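Local coordinates for putative xanthine dehydrogenase YAGS fad-binding subunit (Escherichia coli, PDB 5G5G), which probably oxidises aldehydes at a molybdenum centre bound through pterin cytosine dinucleotide, as the large cofactor-holding subunit of a three-chain periplasmic aldehyde oxidase, at residues 373-376 and 377-380; 163-166 and 167-171; 39-42 and 43-46; 308-312 and 313-317; 212-215 and 216-220. One frame throughout, in Å; residues are numbered along the deposited sequence.

Interaction 1 (373-376 and 377-380); sequences GIDP and VEFR
Ile374 meets Phe379 at the entrance to helix 376-382, the two side chains crossing at about a right angle. Its branch CG2 rests 3.9 Å from CB of Phe379, and the longer branch brings CD1 to the edge of the phenyl ring, near the ring plane. Asp375, next in line, is the N-cap. With CG anti to the backbone N (chi1 172°), its carboxylate folds back over the first turn, where OD1 takes two amide protons that have no carbonyl of the helix to use. The bond from Glu378 N to Asp375 OD1 is 3.1 Å long, fairly straight, and falls on the anti lone pair; that from Val377 N to the same oxygen, 2.9 Å, is bent and weak. The other oxygen, OD2, accepts a hydrogen bond from Trp414. Asp375 also gives its carbonyl: Phe379 N donates to Asp375 O at 2.8 Å, almost in line with the C=O bond. Pro376 starts the helix, and its carbonyl O is approached by Arg380 twice, through N at 3.4 Å and through NH1 at 3.0 Å, both weakly. The arginine chain, extended from CG to NE, brings that guanidinium edge back alongside the proline, while NE forms a salt bridge with Glu362 of helix 354-372. Pro376 and Val377 also pack on Val435 of strand 429-441. A negative carboxylate at the helix start would probably interact favourably with the helix dipole, and the bonds to OD1, with that from Trp414 to OD2, probably fix the carboxylate's rotation at the turn between helices 354-372 and 376-382.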
loop_
_atom_site.group_PDB
_atom_site.type_symbol
_atom_site.label_atom_id
_atom_site.label_comp_id
_atom_site.label_asym_id
_atom_site.label_seq_id
_atom_site.Cartn_x
_atom_site.Cartn_y
_atom_site.Cartn_z
ATOM N N GLY C 373 0.373 38.251 -7.925
ATOM C CA GLY C 373 1.789 38.597 -8.191
ATOM C C GLY C 373 2.714 38.476 -6.965
ATOM O O GLY C 373 3.674 39.239 -6.825
ATOM N N ILE C 374 2.414 37.548 -6.051
ATOM C CA ILE C 374 3.159 37.436 -4.787
ATOM C C ILE C 374 3.698 36.032 -4.717
ATOM O O ILE C 374 2.975 35.087 -4.975
ATOM C CB ILE C 374 2.230 37.744 -3.587
ATOM C CG1 ILE C 374 1.698 39.204 -3.706
ATOM C CG2 ILE C 374 2.949 37.517 -2.266
ATOM C CD1 ILE C 374 0.675 39.541 -2.636
ATOM N N ASP C 375 4.973 35.898 -4.362
ATOM C CA ASP C 375 5.592 34.581 -4.116
ATOM C C ASP C 375 4.723 33.780 -3.143
ATOM O O ASP C 375 4.271 34.291 -2.137
ATOM C CB ASP C 375 7.015 34.763 -3.557
ATOM C CG ASP C 375 7.625 33.471 -3.102
ATOM O OD1 ASP C 375 7.402 33.124 -1.932
ATOM O OD2 ASP C 375 8.308 32.807 -3.906
ATOM N N PRO C 376 4.495 32.492 -3.431
ATOM C CA PRO C 376 3.530 31.741 -2.621
ATOM C C PRO C 376 3.966 31.498 -1.168
ATOM O O PRO C 376 3.114 31.309 -0.294
ATOM C CB PRO C 376 3.361 30.399 -3.379
ATOM C CG PRO C 376 4.498 30.355 -4.298
ATOM C CD PRO C 376 4.939 31.753 -4.600
ATOM N N VAL C 377 5.266 31.514 -0.904
ATOM C CA VAL C 377 5.741 31.434 0.502
ATOM C C VAL C 377 5.423 32.744 1.177
ATOM O O VAL C 377 4.821 32.753 2.228
ATOM C CB VAL C 377 7.244 31.131 0.598
ATOM C CG1 VAL C 377 7.735 31.264 2.038
ATOM C CG2 VAL C 377 7.569 29.766 0.012
ATOM N N GLU C 378 5.812 33.868 0.568
ATOM C CA GLU C 378 5.517 35.181 1.140
ATOM C C GLU C 378 4.021 35.428 1.327
ATOM O O GLU C 378 3.610 36.079 2.279
ATOM C CB GLU C 378 6.099 36.301 0.272
ATOM C CG GLU C 378 7.635 36.383 0.348
ATOM C CD GLU C 378 8.186 36.615 1.775
ATOM O OE1 GLU C 378 7.541 37.241 2.662
ATOM O OE2 GLU C 378 9.308 36.149 2.013
ATOM N N PHE C 379 3.216 34.892 0.398
ATOM C CA PHE C 379 1.782 35.054 0.478
ATOM C C PHE C 379 1.203 34.419 1.727
ATOM O O PHE C 379 0.346 34.985 2.347
ATOM C CB PHE C 379 1.092 34.469 -0.778
ATOM C CG PHE C 379 -0.377 34.758 -0.847
ATOM C CD1 PHE C 379 -0.828 36.010 -1.232
ATOM C CD2 PHE C 379 -1.302 33.774 -0.552
ATOM C CE1 PHE C 379 -2.182 36.295 -1.311
ATOM C CE2 PHE C 379 -2.664 34.038 -0.673
ATOM C CZ PHE C 379 -3.107 35.288 -1.042
ATOM N N ARG C 380 1.652 33.219 2.058
ATOM C CA ARG C 380 1.237 32.527 3.293
ATOM C C ARG C 380 1.743 33.249 4.520
ATOM O O ARG C 380 1.001 33.409 5.483
ATOM C CB ARG C 380 1.680 31.069 3.274
ATOM C CG ARG C 380 0.985 30.246 2.215
ATOM C CD ARG C 380 1.489 28.798 2.265
ATOM N NE ARG C 380 0.691 27.934 1.384
ATOM C CZ ARG C 380 0.830 27.887 0.059
ATOM N NH1 ARG C 380 1.752 28.614 -0.558
ATOM N NH2 ARG C 380 0.054 27.066 -0.666
#

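Interaction 2 (163-166 and 167-171); sequences GDFD and GAFTS
The first turn of helix 165-171 is built here, opened by Asp164 as N-cap and lined on one side by two phenylalanines four residues apart. Asp164 OD1 accepts from Gly167 N at 3.1 Å, the amide coming from above the carboxylate plane, 57° out of it. The carboxylate then lies so close over Gly167 that a side chain there would run into OD2. Asp164 also offers its carbonyl, to Ala168 N at 3.1 Å, and the next helical bond runs from Phe169 N to Phe165 O at 2.9 Å. Phe165 and Phe169 point the same way, each with CG anti to its backbone N, which sets the rings side by side, centroids 5.4 Å apart and planes oblique at 32°. CZ of Phe165 comes to 3.6 Å from CB of Phe169, and that CB makes an off-centre CH-pi contact with the Phe165 ring. An alanine at Phe165 is likely to leave the flank of Phe169 without its apolar neighbour and open a gap against the sheet beneath. At the far end, Gly167 O is gripped from opposite faces by Ser171 OG and Ser171 N. The helix lies on strand 299-310, where Phe165 packs on Ala301 and Ser303 and Ala168 on Ala301, while the Phe169 ring makes cation-pi contacts with Lys175 of strand 174-182 and Arg290 of strand 285-293.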
loop_
_atom_site.group_PDB
_atom_site.type_symbol
_atom_site.label_atom_id
_atom_site.label_comp_id
_atom_site.label_asym_id
_atom_site.label_seq_id
_atom_site.Cartn_x
_atom_site.Cartn_y
_atom_site.Cartn_z
ATOM N N GLY C 163 -18.202 37.436 9.773
ATOM C CA GLY C 163 -18.282 38.662 8.971
ATOM C C GLY C 163 -19.227 38.526 7.794
ATOM O O GLY C 163 -20.258 37.883 7.898
ATOM N N ASP C 164 -18.863 39.097 6.652
ATOM C CA ASP C 164 -19.722 39.125 5.483
ATOM C C ASP C 164 -18.928 38.604 4.284
ATOM O O ASP C 164 -18.332 39.384 3.558
ATOM C CB ASP C 164 -20.188 40.542 5.271
ATOM C CG ASP C 164 -21.014 40.726 4.017
ATOM O OD1 ASP C 164 -21.478 39.765 3.383
ATOM O OD2 ASP C 164 -21.164 41.894 3.652
ATOM N N PHE C 165 -18.911 37.277 4.108
ATOM C CA PHE C 165 -18.146 36.679 3.014
ATOM C C PHE C 165 -18.559 37.251 1.646
ATOM O O PHE C 165 -17.718 37.653 0.853
ATOM C CB PHE C 165 -18.193 35.137 2.979
ATOM C CG PHE C 165 -17.590 34.630 1.704
ATOM C CD1 PHE C 165 -16.219 34.629 1.559
ATOM C CD2 PHE C 165 -18.403 34.379 0.597
ATOM C CE1 PHE C 165 -15.629 34.299 0.353
ATOM C CE2 PHE C 165 -17.842 34.059 -0.628
ATOM C CZ PHE C 165 -16.459 34.025 -0.756
ATOM N N ASP C 166 -19.848 37.293 1.375
ATOM C CA ASP C 166 -20.303 37.606 0.010
ATOM C C ASP C 166 -19.912 39.021 -0.368
ATOM O O ASP C 166 -19.438 39.285 -1.469
ATOM C CB ASP C 166 -21.824 37.492 -0.105
ATOM C CG ASP C 166 -22.312 36.073 0.026
ATOM O OD1 ASP C 166 -21.597 35.155 -0.299
ATOM O OD2 ASP C 166 -23.463 35.906 0.454
ATOM N N GLY C 167 -20.153 39.939 0.563
ATOM C CA GLY C 167 -19.791 41.323 0.368
ATOM C C GLY C 167 -18.314 41.521 0.159
ATOM O O GLY C 167 -17.913 42.277 -0.741
ATOM N N ALA C 168 -17.504 40.859 0.979
ATOM C CA ALA C 168 -16.066 41.048 0.959
ATOM C C ALA C 168 -15.487 40.443 -0.336
ATOM O O ALA C 168 -14.539 40.950 -0.893
ATOM C CB ALA C 168 -15.413 40.419 2.192
ATOM N N PHE C 169 -16.063 39.343 -0.772
ATOM C CA PHE C 169 -15.575 38.657 -1.983
ATOM C C PHE C 169 -15.781 39.571 -3.188
ATOM O O PHE C 169 -14.868 39.737 -3.998
ATOM C CB PHE C 169 -16.312 37.351 -2.224
ATOM C CG PHE C 169 -15.747 36.550 -3.368
ATOM C CD1 PHE C 169 -14.553 35.875 -3.257
ATOM C CD2 PHE C 169 -16.412 36.541 -4.614
ATOM C CE1 PHE C 169 -14.060 35.117 -4.309
ATOM C CE2 PHE C 169 -15.920 35.785 -5.668
ATOM C CZ PHE C 169 -14.763 35.035 -5.510
ATOM N N THR C 170 -16.953 40.193 -3.245
ATOM C CA THR C 170 -17.282 41.163 -4.296
ATOM C C THR C 170 -16.283 42.318 -4.278
ATOM O O THR C 170 -15.801 42.754 -5.331
ATOM C CB THR C 170 -18.729 41.658 -4.139
ATOM O OG1 THR C 170 -19.616 40.553 -4.365
ATOM C CG2 THR C 170 -19.028 42.807 -5.130
ATOM N N SER C 171 -15.968 42.810 -3.077
ATOM C CA SER C 171 -15.083 43.977 -2.909
ATOM C C SER C 171 -13.601 43.677 -3.178
ATOM O O SER C 171 -12.793 44.572 -3.382
ATOM C CB SER C 171 -15.212 44.521 -1.483
ATOM O OG SER C 171 -16.548 45.000 -1.263
#

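Interaction 3 (39-42 and 43-46); sequences YEWH and EEAP
Two overlapping turns wind the backbone here, Glu44 N donating to Trp41 O at 3.3 Å and Ala45 N to His42 O at 3.0 Å, each amide standing well above the plane of the carbonyl it uses. Just ahead, Trp41 is the centre of an inverse gamma turn, and at the exit Pro46 CA adds a C-H contact to His42 O, 3.3 Å away. The central side-chain pair is His42 and Glu43, neighbours that point the same way with imidazole and carboxylate stacked, their planes 19° apart. Glu43 OE1 sits 3.4 Å above the plane of the His42 ring, over its centre. CG of His42 lies between the backbone N and the carbonyl carbon (chi1 55°), which turns the ring under the bent chain of Glu43. The carboxylate is not bound to the imidazole; its OE1 forms a salt bridge with Arg36. Replacing His42 by an alanine would probably leave one side of the Glu43 carboxylate without its flat partner and set that chain freer to swing. Trp41 and Glu44 meet less certainly, since Glu44 has two conformers: in one, the carboxylate stands nearly perpendicular to the indole, with OE2 near CE3 of Trp41. The segment forms part of the loop between helix 27-31 and strand 49-55. Trp41 lies against Met196 of strand 194-200 and meets the ring of Trp207 on strand 203-208, whereas His42 stacks on a polar side chain of another subunit, and Glu40 forms salt bridges with basic side chains of that subunit.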
loop_
_atom_site.group_PDB
_atom_site.type_symbol
_atom_site.label_atom_id
_atom_site.label_comp_id
_atom_site.label_asym_id
_atom_site.label_seq_id
_atom_site.Cartn_x
_atom_site.Cartn_y
_atom_site.Cartn_z
ATOM N N TYR C 39 -2.345 -13.438 12.833
ATOM C CA TYR C 39 -2.582 -14.762 12.231
ATOM C C TYR C 39 -1.439 -15.738 12.543
ATOM O O TYR C 39 -1.388 -16.822 11.957
ATOM C CB TYR C 39 -2.657 -14.611 10.737
ATOM C CG TYR C 39 -3.480 -15.624 9.941
ATOM C CD1 TYR C 39 -4.888 -15.556 9.930
ATOM C CD2 TYR C 39 -2.833 -16.566 9.110
ATOM C CE1 TYR C 39 -5.640 -16.453 9.128
ATOM C CE2 TYR C 39 -3.575 -17.451 8.349
ATOM C CZ TYR C 39 -4.948 -17.370 8.337
ATOM O OH TYR C 39 -5.718 -18.210 7.529
ATOM N N GLU C 40 -0.551 -15.361 13.455
ATOM C CA GLU C 40 0.720 -16.084 13.671
ATOM C C GLU C 40 0.910 -16.667 15.072
ATOM O O GLU C 40 2.019 -17.050 15.432
ATOM C CB GLU C 40 1.862 -15.113 13.330
ATOM C CG GLU C 40 1.764 -14.629 11.885
ATOM C CD GLU C 40 2.709 -13.476 11.550
ATOM O OE1 GLU C 40 3.457 -13.027 12.446
ATOM O OE2 GLU C 40 2.725 -13.069 10.389
ATOM N N TRP C 41 -0.138 -16.669 15.889
ATOM C CA TRP C 41 -0.068 -17.111 17.280
ATOM C C TRP C 41 -0.316 -18.642 17.416
ATOM O O TRP C 41 -1.230 -19.084 18.119
ATOM C CB TRP C 41 -1.108 -16.357 18.106
ATOM C CG TRP C 41 -0.846 -14.852 18.196
ATOM C CD1 TRP C 41 -1.552 -13.865 17.582
ATOM C CD2 TRP C 41 0.173 -14.193 18.963
ATOM N NE1 TRP C 41 -1.038 -12.631 17.912
ATOM C CE2 TRP C 41 -0.007 -12.801 18.781
ATOM C CE3 TRP C 41 1.176 -14.640 19.845
ATOM C CZ2 TRP C 41 0.808 -11.857 19.398
ATOM C CZ3 TRP C 41 2.007 -13.710 20.443
ATOM C CH2 TRP C 41 1.806 -12.322 20.222
ATOM N N HIS C 42 0.563 -19.429 16.847
ATOM C CA HIS C 42 0.337 -20.871 16.781
ATOM C C HIS C 42 0.358 -21.578 18.137
ATOM O O HIS C 42 -0.528 -22.412 18.399
ATOM C CB HIS C 42 1.289 -21.506 15.742
ATOM C CG HIS C 42 2.749 -21.225 15.966
ATOM N ND1 HIS C 42 3.539 -22.029 16.778
ATOM C CD2 HIS C 42 3.584 -20.306 15.430
ATOM C CE1 HIS C 42 4.782 -21.584 16.763
ATOM N NE2 HIS C 42 4.833 -20.519 15.983
ATOM N N GLU C 43 1.246 -21.195 19.072
ATOM C CA GLU C 43 1.283 -21.900 20.358
ATOM C C GLU C 43 0.027 -21.710 21.187
ATOM O O GLU C 43 -0.311 -22.579 22.012
ATOM C CB GLU C 43 2.489 -21.520 21.208
ATOM C CG GLU C 43 3.827 -21.682 20.513
ATOM C CD GLU C 43 4.308 -20.444 19.778
ATOM O OE1 GLU C 43 3.511 -19.559 19.306
ATOM O OE2 GLU C 43 5.528 -20.353 19.564
ATOM N N GLU C 44 -0.666 -20.606 20.962
ATOM C CA GLU C 44 -1.867 -20.274 21.688
ATOM C C GLU C 44 -3.093 -21.065 21.208
ATOM O O GLU C 44 -4.105 -21.086 21.902
ATOM C CB GLU C 44 -2.084 -18.775 21.548
ATOM C CG GLU C 44 -0.995 -17.954 22.306
ATOM C CD GLU C 44 0.375 -17.735 21.631
ATOM O OE1 GLU C 44 0.649 -18.147 20.476
ATOM O OE2 GLU C 44 1.219 -17.044 22.276
ATOM N N ALA C 45 -2.995 -21.700 20.036
ATOM C CA ALA C 45 -4.099 -22.527 19.473
ATOM C C ALA C 45 -3.551 -23.381 18.395
ATOM O O ALA C 45 -3.768 -23.122 17.197
ATOM C CB ALA C 45 -5.162 -21.628 18.905
ATOM N N PRO C 46 -2.872 -24.461 18.798
ATOM C CA PRO C 46 -2.162 -25.207 17.742
ATOM C C PRO C 46 -3.075 -25.893 16.711
ATOM O O PRO C 46 -2.633 -26.129 15.575
ATOM C CB PRO C 46 -1.390 -26.297 18.517
ATOM C CG PRO C 46 -1.294 -25.793 19.905
ATOM C CD PRO C 46 -2.477 -24.852 20.149
#

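Interaction 4 (308-312 and 313-317); sequences SGNLP and GGTPE
Leu311 and Gly314 close a type II beta turn as strand 299-310 ends and the chain doubles back, the two arms running nearly antiparallel (166° apart). At the tip, Gly314 N donates to Leu311 O at 2.9 Å, and the exposed Pro312 and Gly313 form the outer, solvent-facing bend. Gly313 has a positive phi of 83°, where a CB would be jammed against Pro312 O. Below the tip the packing tightens, beginning at Gly314, where a side chain would collide with the amide group of Asn310. That amide is held at both ends, which probably fixes its rotation. ND2 reaches across to Thr315 O at 3.0 Å, straight, with each partner in the plane of the other and the bond on a carbonyl lone pair, and it also donates to Gly346 O; OD1 takes the proton of Leu311 N at 2.8 Å. At the base, OG of buried Ser308 lies between the backbone N and the carbonyl carbon (chi1 70°), aimed at the other arm so that Glu317 N donates to it almost linearly, at 3.0 Å. OE2 of Glu317 forms a salt bridge with Arg282 and accepts from Gly353 N, and the Glu317 side chain lies about 8 Å from the bound dioxothiomolybdenum ion, so the loop leads from the turn toward the active-site region. Between tip and base a water bridges the arms, accepting from Ser308 OG at 2.7 Å. It gives its protons to Gly309 O and, at 2.9 Å, to Thr315 O.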
loop_
_atom_site.group_PDB
_atom_site.type_symbol
_atom_site.label_atom_id
_atom_site.label_comp_id
_atom_site.label_asym_id
_atom_site.label_seq_id
_atom_site.Cartn_x
_atom_site.Cartn_y
_atom_site.Cartn_z
ATOM N N SER C 308 -19.099 15.271 0.231
ATOM C CA SER C 308 -18.641 13.876 0.266
ATOM C C SER C 308 -19.902 13.048 0.486
ATOM O O SER C 308 -20.970 13.608 0.808
ATOM C CB SER C 308 -17.612 13.620 1.403
ATOM O OG SER C 308 -18.244 13.677 2.704
ATOM N N GLY C 309 -19.780 11.755 0.329
ATOM C CA GLY C 309 -20.909 10.873 0.500
ATOM C C GLY C 309 -20.620 9.686 1.396
ATOM O O GLY C 309 -19.458 9.331 1.638
ATOM N N ASN C 310 -21.683 9.096 1.914
ATOM C CA ASN C 310 -21.527 7.899 2.721
ATOM C C ASN C 310 -22.837 7.155 2.833
ATOM O O ASN C 310 -23.914 7.653 2.417
ATOM C CB ASN C 310 -21.006 8.276 4.149
ATOM C CG ASN C 310 -20.017 7.284 4.682
ATOM O OD1 ASN C 310 -20.105 6.083 4.373
ATOM N ND2 ASN C 310 -19.081 7.754 5.492
ATOM N N LEU C 311 -22.764 5.984 3.474
ATOM C CA LEU C 311 -23.937 5.204 3.775
ATOM C C LEU C 311 -24.753 6.014 4.776
ATOM O O LEU C 311 -24.167 6.858 5.458
ATOM C CB LEU C 311 -23.533 3.882 4.426
ATOM C CG LEU C 311 -22.826 2.922 3.488
ATOM C CD1 LEU C 311 -22.238 1.783 4.288
ATOM C CD2 LEU C 311 -23.785 2.361 2.460
ATOM N N PRO C 312 -26.068 5.777 4.869
ATOM C CA PRO C 312 -26.869 6.528 5.857
ATOM C C PRO C 312 -26.307 6.466 7.295
ATOM O O PRO C 312 -25.976 5.377 7.795
ATOM C CB PRO C 312 -28.208 5.814 5.829
ATOM C CG PRO C 312 -28.323 5.259 4.453
ATOM C CD PRO C 312 -26.905 4.801 4.145
ATOM N N GLY C 313 -26.187 7.634 7.918
ATOM C CA GLY C 313 -25.618 7.739 9.232
ATOM C C GLY C 313 -24.111 7.787 9.281
ATOM O O GLY C 313 -23.545 7.923 10.356
ATOM N N GLY C 314 -23.434 7.661 8.130
ATOM C CA GLY C 314 -21.992 7.728 8.126
ATOM C C GLY C 314 -21.412 9.125 8.215
ATOM O O GLY C 314 -22.126 10.130 8.156
ATOM N N THR C 315 -20.119 9.154 8.410
ATOM C CA THR C 315 -19.403 10.426 8.638
ATOM C C THR C 315 -19.127 11.195 7.314
ATOM O O THR C 315 -18.813 10.580 6.304
ATOM C CB THR C 315 -18.054 10.192 9.350
ATOM O OG1 THR C 315 -17.412 11.446 9.558
ATOM C CG2 THR C 315 -17.081 9.376 8.563
ATOM N N PRO C 316 -19.185 12.546 7.361
ATOM C CA PRO C 316 -18.594 13.295 6.257
ATOM C C PRO C 316 -17.079 13.266 6.295
ATOM O O PRO C 316 -16.468 12.920 7.295
ATOM C CB PRO C 316 -19.060 14.738 6.495
ATOM C CG PRO C 316 -19.469 14.807 7.929
ATOM C CD PRO C 316 -19.782 13.410 8.398
ATOM N N GLU C 317 -16.471 13.605 5.174
ATOM C CA GLU C 317 -15.018 13.876 5.158
ATOM C C GLU C 317 -14.840 15.390 5.493
ATOM O O GLU C 317 -15.302 16.279 4.771
ATOM C CB GLU C 317 -14.410 13.463 3.817
ATOM C CG GLU C 317 -12.875 13.618 3.724
ATOM C CD GLU C 317 -12.032 12.682 4.615
ATOM O OE1 GLU C 317 -12.603 11.817 5.298
ATOM O OE2 GLU C 317 -10.785 12.737 4.550
HETATM O O HOH W 1 -18.350 11.132 3.497
#

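Interaction 5 (212-215 and 216-220); sequences MIDW and CRTDL
Asp214 and Thr218, one turn apart on helix 213-224, are joined by the helical bond from Thr218 N to Asp214 O, 3.0 Å, while their side-chain ends meet through water. One water donates to Asp214 OD1 and another to OD2, and both meet Thr218 OG1, lacing hydroxyl to carboxylate at two points. A third water accepts from Arg217 NH1 at 2.8 Å and donates to Asp214 OD1. The opposite charges, Asp214 OD1 and Arg217 NH1, stay 4.5 Å apart, beyond a salt bridge. With CG anti to the backbone N (chi1 -167°), the extended aliphatic chain of Arg217 lies on Ile233 of strand 231-234, NH1 reaches the water, and NE makes weak hydrogen bonds to Val228 O and Val231 O. Trp215 leaves the helix on another side. CG of Met212, the N-cap, lies 3.5 Å above the indole plane, toward its rim, and Lys94 makes a cation-pi contact with the same ring. Asp219, a turn on from Trp215, likewise touches Lys94. Its backbone N donates to Trp215 O at 2.9 Å, in step with Cys216 N to Met212 O. Cys216 and Ile213 turn inward onto Ile233 too, as expected for the helix of a beta-alpha-beta unit, and the Met212 side chain comes within about 6 Å of the bound dioxothiomolybdenum ion. Apolar groups and the arginine chain thus face the sheet, while the waters probably soften the attraction between carboxylate and guanidinium.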
loop_
_atom_site.group_PDB
_atom_site.type_symbol
_atom_site.label_atom_id
_atom_site.label_comp_id
_atom_site.label_asym_id
_atom_site.label_seq_id
_atom_site.Cartn_x
_atom_site.Cartn_y
_atom_site.Cartn_z
ATOM N N MET C 212 -6.964 0.424 18.376
ATOM C CA MET C 212 -7.719 0.973 19.529
ATOM C C MET C 212 -8.271 -0.156 20.366
ATOM O O MET C 212 -9.351 -0.666 20.091
ATOM C CB MET C 212 -8.860 1.850 19.025
ATOM C CG MET C 212 -8.452 3.085 18.247
ATOM S SD MET C 212 -7.845 4.295 19.457
ATOM C CE MET C 212 -7.531 5.716 18.500
ATOM N N ILE C 213 -7.484 -0.612 21.336
ATOM C CA ILE C 213 -7.721 -1.873 22.046
ATOM C C ILE C 213 -9.013 -1.746 22.817
ATOM O O ILE C 213 -9.854 -2.656 22.782
ATOM C CB ILE C 213 -6.575 -2.225 23.018
ATOM C CG1 ILE C 213 -5.265 -2.548 22.262
ATOM C CG2 ILE C 213 -6.935 -3.382 23.967
ATOM C CD1 ILE C 213 -5.326 -3.865 21.467
ATOM N N ASP C 214 -9.181 -0.618 23.516
ATOM C CA ASP C 214 -10.383 -0.515 24.377
ATOM C C ASP C 214 -11.666 -0.397 23.544
ATOM O O ASP C 214 -12.684 -0.999 23.902
ATOM C CB ASP C 214 -10.269 0.645 25.359
ATOM C CG ASP C 214 -11.353 0.607 26.417
ATOM O OD1 ASP C 214 -11.471 -0.375 27.179
ATOM O OD2 ASP C 214 -12.041 1.632 26.516
ATOM N N TRP C 215 -11.633 0.349 22.439
ATOM C CA TRP C 215 -12.811 0.483 21.570
ATOM C C TRP C 215 -13.140 -0.885 21.003
ATOM O O TRP C 215 -14.310 -1.247 20.901
ATOM C CB TRP C 215 -12.542 1.383 20.379
ATOM C CG TRP C 215 -12.419 2.852 20.709
ATOM C CD1 TRP C 215 -12.569 3.460 21.926
ATOM C CD2 TRP C 215 -12.168 3.873 19.758
ATOM N NE1 TRP C 215 -12.355 4.844 21.780
ATOM C CE2 TRP C 215 -12.157 5.111 20.445
ATOM C CE3 TRP C 215 -11.936 3.861 18.381
ATOM C CZ2 TRP C 215 -11.962 6.331 19.779
ATOM C CZ3 TRP C 215 -11.746 5.073 17.723
ATOM C CH2 TRP C 215 -11.715 6.283 18.431
ATOM N N CYS C 216 -12.104 -1.614 20.594
ATOM C CA CYS C 216 -12.319 -3.006 20.058
ATOM C C CYS C 216 -13.053 -3.858 21.063
ATOM O O CYS C 216 -14.049 -4.532 20.748
ATOM C CB CYS C 216 -10.974 -3.636 19.699
ATOM S SG CYS C 216 -11.068 -5.295 18.957
ATOM N N ARG C 217 -12.564 -3.861 22.290
ATOM C CA ARG C 217 -13.163 -4.674 23.324
ATOM C C ARG C 217 -14.655 -4.332 23.555
ATOM O O ARG C 217 -15.547 -5.212 23.598
ATOM C CB ARG C 217 -12.386 -4.494 24.607
ATOM C CG ARG C 217 -12.711 -5.496 25.682
ATOM C CD ARG C 217 -12.024 -5.054 26.935
ATOM N NE ARG C 217 -12.460 -5.776 28.090
ATOM C CZ ARG C 217 -12.319 -5.353 29.337
ATOM N NH1 ARG C 217 -11.776 -4.166 29.592
ATOM N NH2 ARG C 217 -12.758 -6.116 30.329
ATOM N N THR C 218 -14.931 -3.036 23.675
ATOM C CA THR C 218 -16.289 -2.591 23.930
ATOM C C THR C 218 -17.215 -2.915 22.759
ATOM O O THR C 218 -18.330 -3.390 22.966
ATOM C CB THR C 218 -16.327 -1.096 24.209
ATOM O OG1 THR C 218 -15.593 -0.870 25.404
ATOM C CG2 THR C 218 -17.744 -0.613 24.383
ATOM N N ASP C 219 -16.739 -2.621 21.556
ATOM C CA ASP C 219 -17.543 -2.777 20.339
ATOM C C ASP C 219 -17.768 -4.235 20.050
ATOM O O ASP C 219 -18.872 -4.609 19.595
ATOM C CB ASP C 219 -16.921 -2.045 19.154
ATOM C CG ASP C 219 -16.954 -0.516 19.350
ATOM O OD1 ASP C 219 -17.680 -0.076 20.263
ATOM O OD2 ASP C 219 -16.289 0.257 18.631
ATOM N N LEU C 220 -16.754 -5.055 20.275
ATOM C CA LEU C 220 -16.938 -6.525 20.005
ATOM C C LEU C 220 -17.953 -7.098 21.003
ATOM O O LEU C 220 -18.855 -7.870 20.640
ATOM C CB LEU C 220 -15.626 -7.281 20.114
ATOM C CG LEU C 220 -15.699 -8.776 19.806
ATOM C CD1 LEU C 220 -16.376 -9.042 18.476
ATOM C CD2 LEU C 220 -14.316 -9.387 19.833
HETATM O O HOH W 2 -10.034 -2.468 28.215
HETATM O O HOH W 3 -13.643 -1.967 26.972
HETATM O O HOH W 4 -14.373 1.689 24.989
#

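Overall arrangement
From the N terminus the five contacts follow in series, none nesting in or crossing another. Interaction 3 turns the loop before strand 49-55, in the hammerhead domain, and borders another subunit. The other four lie in the first molybdopterin cofactor-binding domain. Interactions 2, 5 and 1 each begin a helix (165-171, 213-224 and 376-382), whereas interaction 4 reverses the chain after strand 299-310, the strand on which the helix of interaction 2 packs. Interactions 4 and 5, about 22 Å apart by centres, approach the bound dioxothiomolybdenum ion with Glu317 and Met212. Interactions 1 and 2 stand at the far side from interaction 3, at about 58 and 64 Å between centres.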